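Colicin-D (PDB 5ZNM) kills Escherichia coli and close relatives by inhibiting protein synthesis, its C-terminal domain being a tRNA-cleaving ribonuclease. Local coordinates at residues S345-N350 with M354-I359. Residues are numbered along the deposited sequence; the frame is centred on the assembly and turned at random.
Sequences SKVYFN and MNVVII
K346 and I359 pair through both backbone groups: K346 N gives its hydrogen to I359 O at 2.9 Å, and I359 N returns a nearly straight bond (177°) to K346 O. Two residues on, Y348 and V357 repeat the exchange, and Y348 O takes more than V357 N, since H327 NE2 also bonds to it and V356 CA adds a CA-H...O contact at 3.3 Å. At the turn N350 N reaches N355 O at 3.0 Å, while N350 O receives a weak, bent bond from M354 N (124°). The side-chain amides look elsewhere: N350 OD1 accepts from N352 N and T353 N within the turn, N350 ND2 bonds to T333 OG1, N355 OD1 accepts from K370 NZ and N355 ND2 donates to D304 O.

On one face, I359 CG1 sits at the edge of the Y348 ring, 3.6 Å from CE2. On the other, F349, with CG anti to its backbone N (chi1 174°), brings CD1 to V356 CG1, and helix 376-384 packs there through Y381 and L382. Alongside F349 at the turn end, M354 sets SD 3.8 Å from F349 CZ, an edge-on Met-aromatic contact. This is an antiparallel beta hairpin, the central pair of the four-stranded sheet in the colicin D tRNase domain.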
loop_
_atom_site.group_PDB
_atom_site.type_symbol
_atom_site.label_atom_id
_atom_site.label_comp_id
_atom_site.label_asym_id
_atom_site.label_seq_id
_atom_site.Cartn_x
_atom_site.Cartn_y
_atom_site.Cartn_z
ATOM N N SER A 345 -31.312 16.583 15.142
ATOM C CA SER A 345 -31.662 17.101 13.832
ATOM C C SER A 345 -31.969 18.593 13.919
ATOM O O SER A 345 -32.325 19.125 14.969
ATOM C CB SER A 345 -32.862 16.342 13.265
ATOM O OG SER A 345 -33.985 16.528 14.099
ATOM N N LYS A 346 -31.809 19.275 12.793
ATOM C CA LYS A 346 -32.170 20.679 12.680
ATOM C C LYS A 346 -33.261 20.804 11.633
ATOM O O LYS A 346 -33.234 20.091 10.622
ATOM C CB LYS A 346 -30.965 21.529 12.286
ATOM C CG LYS A 346 -29.849 21.517 13.312
ATOM C CD LYS A 346 -28.708 22.408 12.854
ATOM C CE LYS A 346 -27.541 22.335 13.823
ATOM N NZ LYS A 346 -27.846 23.062 15.077
ATOM N N VAL A 347 -34.221 21.702 11.871
ATOM C CA VAL A 347 -35.328 21.938 10.944
ATOM C C VAL A 347 -35.149 23.322 10.333
ATOM O O VAL A 347 -34.889 24.294 11.054
ATOM C CB VAL A 347 -36.702 21.813 11.637
ATOM C CG1 VAL A 347 -37.808 22.100 10.658
ATOM C CG2 VAL A 347 -36.899 20.405 12.259
ATOM N N TYR A 348 -35.299 23.415 9.012
ATOM C CA TYR A 348 -35.129 24.663 8.271
ATOM C C TYR A 348 -36.475 25.055 7.688
ATOM O O TYR A 348 -37.042 24.316 6.877
ATOM C CB TYR A 348 -34.054 24.530 7.185
ATOM C CG TYR A 348 -32.711 24.311 7.833
ATOM C CD1 TYR A 348 -31.989 25.381 8.355
ATOM C CD2 TYR A 348 -32.192 23.037 7.979
ATOM C CE1 TYR A 348 -30.774 25.175 8.991
ATOM C CE2 TYR A 348 -30.980 22.826 8.603
ATOM C CZ TYR A 348 -30.281 23.895 9.107
ATOM O OH TYR A 348 -29.076 23.677 9.734
ATOM N N PHE A 349 -37.001 26.187 8.143
ATOM C CA PHE A 349 -38.372 26.606 7.870
ATOM C C PHE A 349 -38.374 27.827 6.965
ATOM O O PHE A 349 -37.549 28.733 7.136
ATOM C CB PHE A 349 -39.087 26.930 9.185
ATOM C CG PHE A 349 -40.467 27.509 9.014
ATOM C CD1 PHE A 349 -41.496 26.740 8.505
ATOM C CD2 PHE A 349 -40.730 28.817 9.382
ATOM C CE1 PHE A 349 -42.800 27.270 8.384
ATOM C CE2 PHE A 349 -42.023 29.362 9.248
ATOM C CZ PHE A 349 -43.052 28.580 8.754
ATOM N N ASN A 350 -39.293 27.852 5.994
ATOM C CA ASN A 350 -39.497 29.056 5.194
ATOM C C ASN A 350 -40.853 29.656 5.522
ATOM O O ASN A 350 -41.869 28.978 5.357
ATOM C CB ASN A 350 -39.394 28.751 3.697
ATOM C CG ASN A 350 -39.455 30.004 2.858
ATOM O OD1 ASN A 350 -40.532 30.543 2.618
ATOM N ND2 ASN A 350 -38.297 30.482 2.416
ATOM N N MET A 354 -44.069 28.042 3.827
ATOM C CA MET A 354 -44.379 27.225 5.002
ATOM C C MET A 354 -43.754 25.840 4.944
ATOM O O MET A 354 -44.151 24.948 5.702
ATOM C CB MET A 354 -45.891 27.107 5.235
ATOM C CG MET A 354 -46.584 28.446 5.297
ATOM S SD MET A 354 -46.304 29.289 6.853
ATOM C CE MET A 354 -47.214 28.212 7.961
ATOM N N ASN A 355 -42.748 25.641 4.094
ATOM C CA ASN A 355 -42.095 24.344 4.006
ATOM C C ASN A 355 -41.056 24.182 5.109
ATOM O O ASN A 355 -40.423 25.149 5.544
ATOM C CB ASN A 355 -41.447 24.161 2.629
ATOM C CG ASN A 355 -42.472 23.845 1.549
ATOM O OD1 ASN A 355 -43.607 23.470 1.857
ATOM N ND2 ASN A 355 -42.083 23.990 0.273
ATOM N N VAL A 356 -40.900 22.946 5.573
ATOM C CA VAL A 356 -39.788 22.566 6.431
ATOM C C VAL A 356 -38.952 21.529 5.704
ATOM O O VAL A 356 -39.474 20.729 4.920
ATOM C CB VAL A 356 -40.262 21.991 7.785
ATOM C CG1 VAL A 356 -40.915 23.081 8.622
ATOM C CG2 VAL A 356 -41.250 20.846 7.536
ATOM N N VAL A 357 -37.648 21.533 5.988
ATOM C CA VAL A 357 -36.733 20.474 5.565
ATOM C C VAL A 357 -35.946 20.042 6.800
ATOM O O VAL A 357 -35.443 20.895 7.542
ATOM C CB VAL A 357 -35.783 20.933 4.441
ATOM C CG1 VAL A 357 -34.624 19.926 4.264
ATOM C CG2 VAL A 357 -36.568 21.140 3.110
ATOM N N ILE A 358 -35.877 18.725 7.036
ATOM C CA ILE A 358 -35.188 18.151 8.193
ATOM C C ILE A 358 -33.809 17.662 7.779
ATOM O O ILE A 358 -33.684 16.837 6.867
ATOM C CB ILE A 358 -35.979 16.988 8.813
ATOM C CG1 ILE A 358 -37.426 17.377 9.116
ATOM C CG2 ILE A 358 -35.223 16.437 10.092
ATOM C CD1 ILE A 358 -38.322 16.143 9.302
ATOM N N ILE A 359 -32.786 18.098 8.507
ATOM C CA ILE A 359 -31.409 17.663 8.311
ATOM C C ILE A 359 -30.969 16.929 9.573
ATOM O O ILE A 359 -31.051 17.483 10.673
ATOM C CB ILE A 359 -30.473 18.853 8.028
ATOM C CG1 ILE A 359 -30.995 19.688 6.857
ATOM C CG2 ILE A 359 -29.055 18.362 7.733
ATOM C CD1 ILE A 359 -31.004 18.944 5.542
#